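Local coordinates for protein beta-d-glucoside glucohydrolase (Hypocrea jecorina, PDB 3ZZ1) that probably hydrolyses terminal, non-reducing beta-D-glucosyl residues to release beta-D-glucose, as a secreted family 3 glycoside hydrolase of cellulose degradation, at residues 27-32 against 269-274; 52-57 against 290-295; 359-362 against 367-370; 435-440 against 484-489. All coordinates share one frame; numbering follows the deposited sequence.

Contact 1 (27-32 against 269-274); sequences DKVGIV and PALTNA
Val29 and Val32 of helix 25-32 face Leu271 and Thr272 of helix 269-276 in a helix-helix packing at the periphery of the molecule, in the TIM-barrel-type N-terminal part of this family 3 enzyme. The axes of the two short segments approach to 9.7 Å and run nearer to antiparallel than to parallel, at 133°. Few side chains meet around the crossing, where the CA atoms of Val29 and Thr272 lie 6.7 Å apart. Apolar contact centres on Leu271. With CG anti to the backbone N (chi1 -178°), this leucine reaches toward helix 25-32 and brings CD2 to 3.5 Å from Val32 CG2, closer than carbons usually sit. The two side chains cross there at about a right angle. Val29 CG2 adds a looser touch, 4.3 Å from the same Leu271 CD2. Val32 also packs on Met288 and Ile292 of helix 282-298 and on Trp267, so the valine is shared between two helices. Outside the crossing, Lys28 forms a salt bridge with Asp286 of helix 282-298. Polar-to-apolar contact completes the crossing without any hydrogen bond between the segments. Thr272 turns its hydroxyl, not its methyl, at the branched end of Val29, with OG1 3.4 Å from Val29 CG2 and 3.6 Å from Val29 CG1.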
loop_
_atom_site.group_PDB
_atom_site.type_symbol
_atom_site.label_atom_id
_atom_site.label_comp_id
_atom_site.label_asym_id
_atom_site.label_seq_id
_atom_site.Cartn_x
_atom_site.Cartn_y
_atom_site.Cartn_z
ATOM N N ASP A 27 14.108 28.483 18.289
ATOM C CA ASP A 27 14.704 27.503 17.389
ATOM C C ASP A 27 13.871 26.225 17.386
ATOM O O ASP A 27 13.456 25.749 16.332
ATOM C CB ASP A 27 16.129 27.161 17.833
ATOM C CG ASP A 27 17.114 28.282 17.584
ATOM O OD1 ASP A 27 17.035 28.939 16.526
ATOM O OD2 ASP A 27 17.990 28.484 18.448
ATOM N N LYS A 28 13.621 25.702 18.584
ATOM C CA LYS A 28 12.950 24.419 18.786
ATOM C C LYS A 28 11.497 24.451 18.333
ATOM O O LYS A 28 11.009 23.495 17.721
ATOM C CB LYS A 28 13.043 24.008 20.262
ATOM C CG LYS A 28 14.456 23.679 20.722
ATOM C CD LYS A 28 14.577 23.741 22.236
ATOM C CE LYS A 28 16.023 23.634 22.674
ATOM N NZ LYS A 28 16.140 23.495 24.147
ATOM N N VAL A 29 10.816 25.554 18.637
ATOM C CA VAL A 29 9.419 25.747 18.247
ATOM C C VAL A 29 9.292 25.840 16.724
ATOM O O VAL A 29 8.333 25.336 16.147
ATOM C CB VAL A 29 8.784 26.973 18.962
ATOM C CG1 VAL A 29 7.457 27.363 18.333
ATOM C CG2 VAL A 29 8.590 26.675 20.449
ATOM N N GLY A 30 10.277 26.462 16.083
ATOM C CA GLY A 30 10.314 26.570 14.624
ATOM C C GLY A 30 10.523 25.231 13.930
ATOM O O GLY A 30 10.014 25.010 12.829
ATOM N N ILE A 31 11.272 24.341 14.579
ATOM C CA ILE A 31 11.550 23.003 14.050
ATOM C C ILE A 31 10.311 22.092 14.075
ATOM O O ILE A 31 10.107 21.285 13.162
ATOM C CB ILE A 31 12.755 22.344 14.794
ATOM C CG1 ILE A 31 14.053 23.111 14.478
ATOM C CG2 ILE A 31 12.908 20.861 14.422
ATOM C CD1 ILE A 31 15.283 22.632 15.237
ATOM N N VAL A 32 9.482 22.241 15.106
ATOM C CA VAL A 32 8.325 21.367 15.304
ATOM C C VAL A 32 7.012 21.930 14.747
ATOM O O VAL A 32 6.015 21.211 14.667
ATOM C CB VAL A 32 8.136 20.995 16.805
ATOM C CG1 VAL A 32 9.448 20.490 17.398
ATOM C CG2 VAL A 32 7.608 22.175 17.599
ATOM N N PRO A 269 3.475 30.126 17.991
ATOM C CA PRO A 269 3.391 31.013 19.157
ATOM C C PRO A 269 2.610 30.395 20.320
ATOM O O PRO A 269 2.973 30.606 21.480
ATOM C CB PRO A 269 2.667 32.252 18.612
ATOM C CG PRO A 269 2.921 32.221 17.136
ATOM C CD PRO A 269 2.906 30.758 16.783
ATOM N N ALA A 270 1.563 29.629 20.013
ATOM C CA ALA A 270 0.771 28.956 21.042
ATOM C C ALA A 270 1.575 27.891 21.795
ATOM O O ALA A 270 1.392 27.720 23.004
ATOM C CB ALA A 270 -0.498 28.367 20.453
ATOM N N LEU A 271 2.474 27.194 21.092
ATOM C CA LEU A 271 3.375 26.242 21.745
ATOM C C LEU A 271 4.393 26.972 22.621
ATOM O O LEU A 271 4.648 26.563 23.757
ATOM C CB LEU A 271 4.090 25.335 20.734
ATOM C CG LEU A 271 5.018 24.259 21.322
ATOM C CD1 LEU A 271 4.277 23.283 22.234
ATOM C CD2 LEU A 271 5.743 23.499 20.222
ATOM N N THR A 272 4.970 28.046 22.086
ATOM C CA THR A 272 5.826 28.938 22.873
ATOM C C THR A 272 5.108 29.360 24.161
ATOM O O THR A 272 5.683 29.278 25.245
ATOM C CB THR A 272 6.279 30.171 22.042
ATOM O OG1 THR A 272 7.148 29.736 20.988
ATOM C CG2 THR A 272 7.018 31.195 22.908
ATOM N N ASN A 273 3.845 29.771 24.028
ATOM C CA ASN A 273 3.018 30.167 25.169
ATOM C C ASN A 273 2.735 29.028 26.147
ATOM O O ASN A 273 2.725 29.243 27.362
ATOM C CB ASN A 273 1.704 30.796 24.696
ATOM C CG ASN A 273 1.906 32.153 24.030
ATOM O OD1 ASN A 273 2.960 32.779 24.169
ATOM N ND2 ASN A 273 0.891 32.610 23.299
ATOM N N ALA A 274 2.511 27.826 25.618
ATOM C CA ALA A 274 2.244 26.644 26.448
ATOM C C ALA A 274 3.470 26.187 27.252
ATOM O O ALA A 274 3.332 25.681 28.364
ATOM C CB ALA A 274 1.699 25.497 25.597
#

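Contact 2 (52-57 against 290-295); sequences ISYPSL and TRILAA
Leu293 drops one methyl onto the ring of Tyr54, and this CH-pi contact is the tight half of the packing between loop 52-57 and helix 282-298. Leu293 CD2 stands 3.9 Å from the centroid of the Tyr54 ring, only 17° off the ring normal and displaced slightly toward the rim. The same methyl meets Ile52 CD1 tip to tip at 3.7 Å, so it is caught between an aromatic face and an aliphatic end. Ile31 of the neighbouring helix packs on Tyr54 and Leu293 as well, and Trp296 meets the tyrosine edge-to-face. Toward the hydroxyl the packing gives way to water. Tyr54 OH still lies 3.4 Å from Ile292 CG2, but its polar partner among the two segments is reached through one water molecule in the plane of the ring, 3.0 Å from Tyr54 OH. That water donates a 2.7 Å hydrogen bond to Ile292 O, bridging phenol and helix backbone. An alanine in place of Tyr54 would probably leave Leu293 CD2 without its aromatic floor and the water without its phenol partner. Ser53 and Tyr54 both face Ala49 in a G1 beta bulge just before strand 58-60, while Ile292 and Ala295 lean on Tyr232 of strand 232-235: a helix packed outside the sheet of a TIM-barrel-type domain.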
loop_
_atom_site.group_PDB
_atom_site.type_symbol
_atom_site.label_atom_id
_atom_site.label_comp_id
_atom_site.label_asym_id
_atom_site.label_seq_id
_atom_site.Cartn_x
_atom_site.Cartn_y
_atom_site.Cartn_z
ATOM N N ILE A 52 22.498 25.374 13.472
ATOM C CA ILE A 52 22.939 24.001 13.224
ATOM C C ILE A 52 22.831 23.622 11.743
ATOM O O ILE A 52 22.850 22.436 11.388
ATOM C CB ILE A 52 22.170 22.984 14.105
ATOM C CG1 ILE A 52 20.657 23.140 13.926
ATOM C CG2 ILE A 52 22.568 23.148 15.573
ATOM C CD1 ILE A 52 19.879 21.879 14.225
ATOM N N SER A 53 22.725 24.643 10.889
ATOM C CA SER A 53 22.610 24.474 9.433
ATOM C C SER A 53 21.418 23.591 9.042
ATOM O O SER A 53 21.468 22.851 8.058
ATOM C CB SER A 53 23.922 23.955 8.827
ATOM O OG SER A 53 24.972 24.897 8.990
ATOM N N TYR A 54 20.354 23.681 9.835
ATOM C CA TYR A 54 19.121 22.958 9.584
ATOM C C TYR A 54 18.236 23.787 8.661
ATOM O O TYR A 54 17.872 24.912 9.002
ATOM C CB TYR A 54 18.400 22.651 10.898
ATOM C CG TYR A 54 17.215 21.722 10.746
ATOM C CD1 TYR A 54 17.393 20.381 10.397
ATOM C CD2 TYR A 54 15.918 22.178 10.958
ATOM C CE1 TYR A 54 16.304 19.521 10.262
ATOM C CE2 TYR A 54 14.825 21.325 10.832
ATOM C CZ TYR A 54 15.023 20.004 10.478
ATOM O OH TYR A 54 13.933 19.174 10.345
ATOM N N PRO A 55 17.903 23.243 7.477
ATOM C CA PRO A 55 17.115 24.003 6.516
ATOM C C PRO A 55 15.651 24.030 6.925
ATOM O O PRO A 55 15.268 23.376 7.896
ATOM C CB PRO A 55 17.283 23.193 5.226
ATOM C CG PRO A 55 17.396 21.788 5.702
ATOM C CD PRO A 55 18.160 21.868 7.008
ATOM N N SER A 56 14.840 24.795 6.202
ATOM C CA SER A 56 13.400 24.649 6.306
ATOM C C SER A 56 13.107 23.263 5.750
ATOM O O SER A 56 13.317 23.019 4.557
ATOM C CB SER A 56 12.694 25.720 5.484
ATOM O OG SER A 56 11.310 25.443 5.374
ATOM N N LEU A 57 12.670 22.349 6.618
ATOM C CA LEU A 57 12.389 20.971 6.208
ATOM C C LEU A 57 11.267 20.967 5.178
ATOM O O LEU A 57 10.235 21.606 5.379
ATOM C CB LEU A 57 12.032 20.094 7.413
ATOM C CG LEU A 57 12.097 18.576 7.195
ATOM C CD1 LEU A 57 13.538 18.068 7.200
ATOM C CD2 LEU A 57 11.283 17.854 8.252
ATOM N N THR A 290 14.788 16.356 19.181
ATOM C CA THR A 290 15.711 15.225 19.091
ATOM C C THR A 290 15.266 14.225 18.022
ATOM O O THR A 290 16.050 13.844 17.166
ATOM C CB THR A 290 15.861 14.508 20.444
ATOM O OG1 THR A 290 16.257 15.459 21.439
ATOM C CG2 THR A 290 16.902 13.394 20.351
ATOM N N ARG A 291 13.997 13.830 18.071
ATOM C CA ARG A 291 13.429 12.893 17.108
ATOM C C ARG A 291 13.485 13.424 15.666
ATOM O O ARG A 291 13.861 12.691 14.744
ATOM C CB ARG A 291 11.995 12.532 17.516
ATOM C CG ARG A 291 11.922 11.780 18.840
ATOM C CD ARG A 291 10.498 11.567 19.315
ATOM N NE ARG A 291 10.458 10.711 20.498
ATOM C CZ ARG A 291 10.416 9.379 20.472
ATOM N NH1 ARG A 291 10.400 8.728 19.316
ATOM N NH2 ARG A 291 10.381 8.692 21.610
ATOM N N ILE A 292 13.142 14.700 15.490
ATOM C CA ILE A 292 13.145 15.346 14.168
ATOM C C ILE A 292 14.569 15.494 13.621
ATOM O O ILE A 292 14.842 15.114 12.476
ATOM C CB ILE A 292 12.417 16.724 14.181
ATOM C CG1 ILE A 292 10.945 16.556 14.558
ATOM C CG2 ILE A 292 12.516 17.403 12.824
ATOM C CD1 ILE A 292 10.265 17.851 15.011
ATOM N N LEU A 293 15.471 16.038 14.437
ATOM C CA LEU A 293 16.881 16.172 14.045
ATOM C C LEU A 293 17.570 14.821 13.837
ATOM O O LEU A 293 18.416 14.690 12.953
ATOM C CB LEU A 293 17.665 17.011 15.055
ATOM C CG LEU A 293 17.286 18.483 15.241
ATOM C CD1 LEU A 293 18.242 19.131 16.228
ATOM C CD2 LEU A 293 17.262 19.243 13.923
ATOM N N ALA A 294 17.209 13.822 14.643
ATOM C CA ALA A 294 17.778 12.481 14.490
ATOM C C ALA A 294 17.438 11.874 13.135
ATOM O O ALA A 294 18.267 11.195 12.543
ATOM C CB ALA A 294 17.317 11.567 15.603
ATOM N N ALA A 295 16.221 12.123 12.657
ATOM C CA ALA A 295 15.764 11.621 11.361
ATOM C C ALA A 295 16.549 12.264 10.227
ATOM O O ALA A 295 16.849 11.623 9.214
ATOM C CB ALA A 295 14.271 11.881 11.190
HETATM O O HOH W 1 14.229 16.152 10.074
#

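Contact 3 (359-362 against 367-370); sequences GNHA and SCND
Asn360 and His361 meet Ser367 and Cys368 in a short-range, partly buried loop contact, inside the long connection that leaves strand 348-352 and leads to helix 395-404. The buried part is made by Cys368 and His361. Cys368 CB rests 3.5 Å from Asn360 O, and the cysteine sulfur, carried anti to the backbone N (chi1 -153°), lies 3.8 Å from His361 CA. The same sulfur sees the His361 ring obliquely, 5.3 Å from the centroid and 70° off the normal. The CB of His361 points away from 367-370, and its ND1 and NE2 make weak hydrogen bonds to Ala377 O and Met380 O. Nearer the surface, Asn360 ND2 comes within 3.1 Å of Ser367 OG, yet the angle is too poor for a hydrogen bond. Ser367 OG bonds instead to Ser365 OG, while the other end of the amide, Asn360 OD1, accepts from Arg363 NH2. The backbone of the first segment is tied onward as well, since Asn360 N bonds to Asp375 OD2. Cys368 continues into a disulfide with Cys373, which closes a short ring of chain against Asn360 and His361: a disulfide-closed loop in the C-terminal domain of family 3.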
loop_
_atom_site.group_PDB
_atom_site.type_symbol
_atom_site.label_atom_id
_atom_site.label_comp_id
_atom_site.label_asym_id
_atom_site.label_seq_id
_atom_site.Cartn_x
_atom_site.Cartn_y
_atom_site.Cartn_z
ATOM N N GLY A 359 -8.037 9.927 -21.701
ATOM C CA GLY A 359 -9.089 10.837 -21.270
ATOM C C GLY A 359 -8.530 11.911 -20.354
ATOM O O GLY A 359 -7.317 12.122 -20.308
ATOM N N ASN A 360 -9.415 12.581 -19.619
ATOM C CA ASN A 360 -9.023 13.677 -18.730
ATOM C C ASN A 360 -8.174 13.221 -17.541
ATOM O O ASN A 360 -7.419 14.008 -16.975
ATOM C CB ASN A 360 -10.254 14.449 -18.245
ATOM C CG ASN A 360 -10.842 15.362 -19.315
ATOM O OD1 ASN A 360 -10.139 15.853 -20.203
ATOM N ND2 ASN A 360 -12.141 15.602 -19.223
ATOM N N HIS A 361 -8.304 11.948 -17.176
ATOM C CA HIS A 361 -7.492 11.348 -16.120
ATOM C C HIS A 361 -6.015 11.272 -16.521
ATOM O O HIS A 361 -5.135 11.719 -15.781
ATOM C CB HIS A 361 -8.022 9.956 -15.768
ATOM C CG HIS A 361 -7.247 9.276 -14.685
ATOM N ND1 HIS A 361 -6.251 8.362 -14.947
ATOM C CD2 HIS A 361 -7.309 9.395 -13.339
ATOM C CE1 HIS A 361 -5.735 7.943 -13.806
ATOM N NE2 HIS A 361 -6.360 8.553 -12.816
ATOM N N ALA A 362 -5.760 10.720 -17.706
ATOM C CA ALA A 362 -4.404 10.575 -18.233
ATOM C C ALA A 362 -3.751 11.915 -18.592
ATOM O O ALA A 362 -2.527 12.047 -18.519
ATOM C CB ALA A 362 -4.416 9.653 -19.443
ATOM N N SER A 367 -10.231 19.454 -15.258
ATOM C CA SER A 367 -11.419 18.772 -14.751
ATOM C C SER A 367 -11.062 17.592 -13.848
ATOM O O SER A 367 -11.948 16.934 -13.298
ATOM C CB SER A 367 -12.318 18.315 -15.902
ATOM O OG SER A 367 -11.733 17.249 -16.624
ATOM N N CYS A 368 -9.764 17.343 -13.684
ATOM C CA CYS A 368 -9.297 16.164 -12.971
ATOM C C CYS A 368 -8.142 16.475 -12.011
ATOM O O CYS A 368 -7.130 15.774 -12.001
ATOM C CB CYS A 368 -8.899 15.076 -13.980
ATOM S SG CYS A 368 -9.026 13.379 -13.359
ATOM N N ASN A 369 -8.299 17.528 -11.206
ATOM C CA ASN A 369 -7.329 17.842 -10.151
ATOM C C ASN A 369 -7.282 16.734 -9.098
ATOM O O ASN A 369 -8.316 16.152 -8.747
ATOM C CB ASN A 369 -7.629 19.199 -9.496
ATOM C CG ASN A 369 -7.259 20.389 -10.387
ATOM O OD1 ASN A 369 -7.716 21.515 -10.158
ATOM N ND2 ASN A 369 -6.430 20.148 -11.400
ATOM N N ASP A 370 -6.074 16.450 -8.607
ATOM C CA ASP A 370 -5.819 15.349 -7.673
ATOM C C ASP A 370 -6.296 14.005 -8.237
ATOM O O ASP A 370 -6.600 13.075 -7.492
ATOM C CB ASP A 370 -6.443 15.637 -6.299
ATOM C CG ASP A 370 -5.939 16.934 -5.680
ATOM O OD1 ASP A 370 -4.918 17.491 -6.145
ATOM O OD2 ASP A 370 -6.565 17.395 -4.709
#

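Contact 4 (435-440 against 484-489); sequences ITADSG and GAIILE
Ile486, in the loop after strand 476-482, reaches Ala437 at the end of the adjacent parallel strand 430-437, in the central sheet of the alpha/beta C-terminal domain of family 3. The contact is small, buried and apolar, with no hydrogen bond between the two segments. From the backbone of Ile486, CB is directed at the strand segment and splits into two branches. CG2, anti to the backbone N, lies 4.0 Å from Leu488 CD2, two residues on. CG1 takes the other branch, anti to the carbonyl carbon (chi1 -73°), and arrives 3.9 Å from Ala437 CB. An extended second torsion (chi2 161°) then carries CD1 forward until it stands 3.7 Å from Ala437 CB. At the same time this tip reaches the backbone, 4.4 Å from Thr436 C. Ala437 thus meets the isoleucine with a single methyl, and a side chain this short is consistent with so close an approach to the strand. Further along, Ile486 packs on Val480 of the neighbouring strand and on Trp502 of strand 497-502, so it touches residues of three strands of the sheet. The backbone of Ala437 is bonded to His481 and Val483, which fixes the strand end that the isoleucine covers. Thr436 points its CB the other way, and its OG1 bonds to Asp374. Beyond the strand the chain is held locally: Ser439 N donates to Asp438 OD1 at 2.9 Å, arriving from above the carboxylate plane, 39° out of it.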
loop_
_atom_site.group_PDB
_atom_site.type_symbol
_atom_site.label_atom_id
_atom_site.label_comp_id
_atom_site.label_asym_id
_atom_site.label_seq_id
_atom_site.Cartn_x
_atom_site.Cartn_y
_atom_site.Cartn_z
ATOM N N ILE A 435 -13.273 -1.997 -18.570
ATOM C CA ILE A 435 -14.125 -1.492 -17.500
ATOM C C ILE A 435 -13.279 -1.049 -16.307
ATOM O O ILE A 435 -12.122 -1.456 -16.174
ATOM C CB ILE A 435 -15.213 -2.525 -17.072
ATOM C CG1 ILE A 435 -14.583 -3.756 -16.411
ATOM C CG2 ILE A 435 -16.105 -2.910 -18.265
ATOM C CD1 ILE A 435 -15.586 -4.737 -15.826
ATOM N N THR A 436 -13.855 -0.197 -15.459
ATOM C CA THR A 436 -13.140 0.365 -14.315
ATOM C C THR A 436 -14.017 0.509 -13.074
ATOM O O THR A 436 -15.248 0.458 -13.149
ATOM C CB THR A 436 -12.581 1.781 -14.612
ATOM O OG1 THR A 436 -13.658 2.664 -14.947
ATOM C CG2 THR A 436 -11.534 1.773 -15.732
ATOM N N ALA A 437 -13.352 0.674 -11.934
ATOM C CA ALA A 437 -13.943 1.258 -10.738
ATOM C C ALA A 437 -12.885 2.145 -10.087
ATOM O O ALA A 437 -11.694 1.831 -10.126
ATOM C CB ALA A 437 -14.426 0.191 -9.785
ATOM N N ASP A 438 -13.329 3.257 -9.508
ATOM C CA ASP A 438 -12.431 4.268 -8.967
ATOM C C ASP A 438 -12.850 4.611 -7.539
ATOM O O ASP A 438 -13.979 4.325 -7.130
ATOM C CB ASP A 438 -12.454 5.523 -9.861
ATOM C CG ASP A 438 -11.167 6.354 -9.771
ATOM O OD1 ASP A 438 -10.261 6.003 -8.985
ATOM O OD2 ASP A 438 -11.059 7.371 -10.499
ATOM N N SER A 439 -11.919 5.190 -6.782
ATOM C CA SER A 439 -12.179 5.724 -5.436
ATOM C C SER A 439 -11.010 6.615 -5.009
ATOM O O SER A 439 -9.976 6.658 -5.684
ATOM C CB SER A 439 -12.415 4.602 -4.413
ATOM O OG SER A 439 -11.206 3.959 -4.044
ATOM N N GLY A 440 -11.167 7.328 -3.899
ATOM C CA GLY A 440 -10.073 8.159 -3.400
ATOM C C GLY A 440 -10.305 8.802 -2.052
ATOM O O GLY A 440 -11.166 8.376 -1.285
ATOM N N GLY A 484 -9.959 -1.567 -6.375
ATOM C CA GLY A 484 -10.307 -2.657 -5.464
ATOM C C GLY A 484 -11.310 -3.632 -6.045
ATOM O O GLY A 484 -11.701 -3.515 -7.213
ATOM N N ALA A 485 -11.727 -4.590 -5.217
ATOM C CA ALA A 485 -12.648 -5.650 -5.619
ATOM C C ALA A 485 -13.923 -5.138 -6.279
ATOM O O ALA A 485 -14.510 -4.149 -5.845
ATOM C CB ALA A 485 -12.992 -6.535 -4.436
ATOM N N ILE A 486 -14.314 -5.827 -7.344
ATOM C CA ILE A 486 -15.570 -5.610 -8.040
ATOM C C ILE A 486 -16.248 -6.968 -8.072
ATOM O O ILE A 486 -15.577 -7.982 -8.261
ATOM C CB ILE A 486 -15.318 -5.131 -9.493
ATOM C CG1 ILE A 486 -14.822 -3.687 -9.510
ATOM C CG2 ILE A 486 -16.562 -5.298 -10.383
ATOM C CD1 ILE A 486 -14.138 -3.303 -10.816
ATOM N N ILE A 487 -17.564 -7.003 -7.871
ATOM C CA ILE A 487 -18.308 -8.251 -8.027
ATOM C C ILE A 487 -18.404 -8.567 -9.526
ATOM O O ILE A 487 -18.941 -7.777 -10.310
ATOM C CB ILE A 487 -19.714 -8.181 -7.368
ATOM C CG1 ILE A 487 -19.609 -7.771 -5.888
ATOM C CG2 ILE A 487 -20.462 -9.502 -7.536
ATOM C CD1 ILE A 487 -19.038 -8.833 -4.953
ATOM N N LEU A 488 -17.854 -9.712 -9.918
ATOM C CA LEU A 488 -17.711 -10.042 -11.335
ATOM C C LEU A 488 -18.724 -11.083 -11.813
ATOM O O LEU A 488 -18.653 -11.559 -12.950
ATOM C CB LEU A 488 -16.280 -10.511 -11.626
ATOM C CG LEU A 488 -15.143 -9.518 -11.368
ATOM C CD1 LEU A 488 -13.820 -10.254 -11.283
ATOM C CD2 LEU A 488 -15.094 -8.408 -12.424
ATOM N N GLU A 489 -19.679 -11.409 -10.945
ATOM C CA GLU A 489 -20.638 -12.497 -11.181
ATOM C C GLU A 489 -21.546 -12.314 -12.394
ATOM O O GLU A 489 -21.894 -13.297 -13.050
ATOM C CB GLU A 489 -21.471 -12.756 -9.929
ATOM C CG GLU A 489 -20.642 -13.201 -8.748
ATOM C CD GLU A 489 -19.844 -14.454 -9.038
ATOM O OE1 GLU A 489 -20.456 -15.474 -9.429
ATOM O OE2 GLU A 489 -18.605 -14.419 -8.867
#

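How the contacts relate
Contacts 1 and 2 form one continuous region of the N-terminal half: their centres are 15 Å apart, their segments alternate along the chain, and Ile31 and Val32 of contact 1 pack on Ile292 of contact 2. Helices 269-276 and 282-298 follow each other and pack back against segments from the first sixty residues. Contacts 3 and 4 come afterwards, both within the C-terminal domain range, with centres 19 Å apart and nearest atoms about 5 Å apart. Contact 4 lies on the opposite side of the chain's centre from contacts 1 and 2, its centre 46 Å from that of contact 1. One pair thus lies in the TIM-barrel-type part, the other in the alpha/beta part.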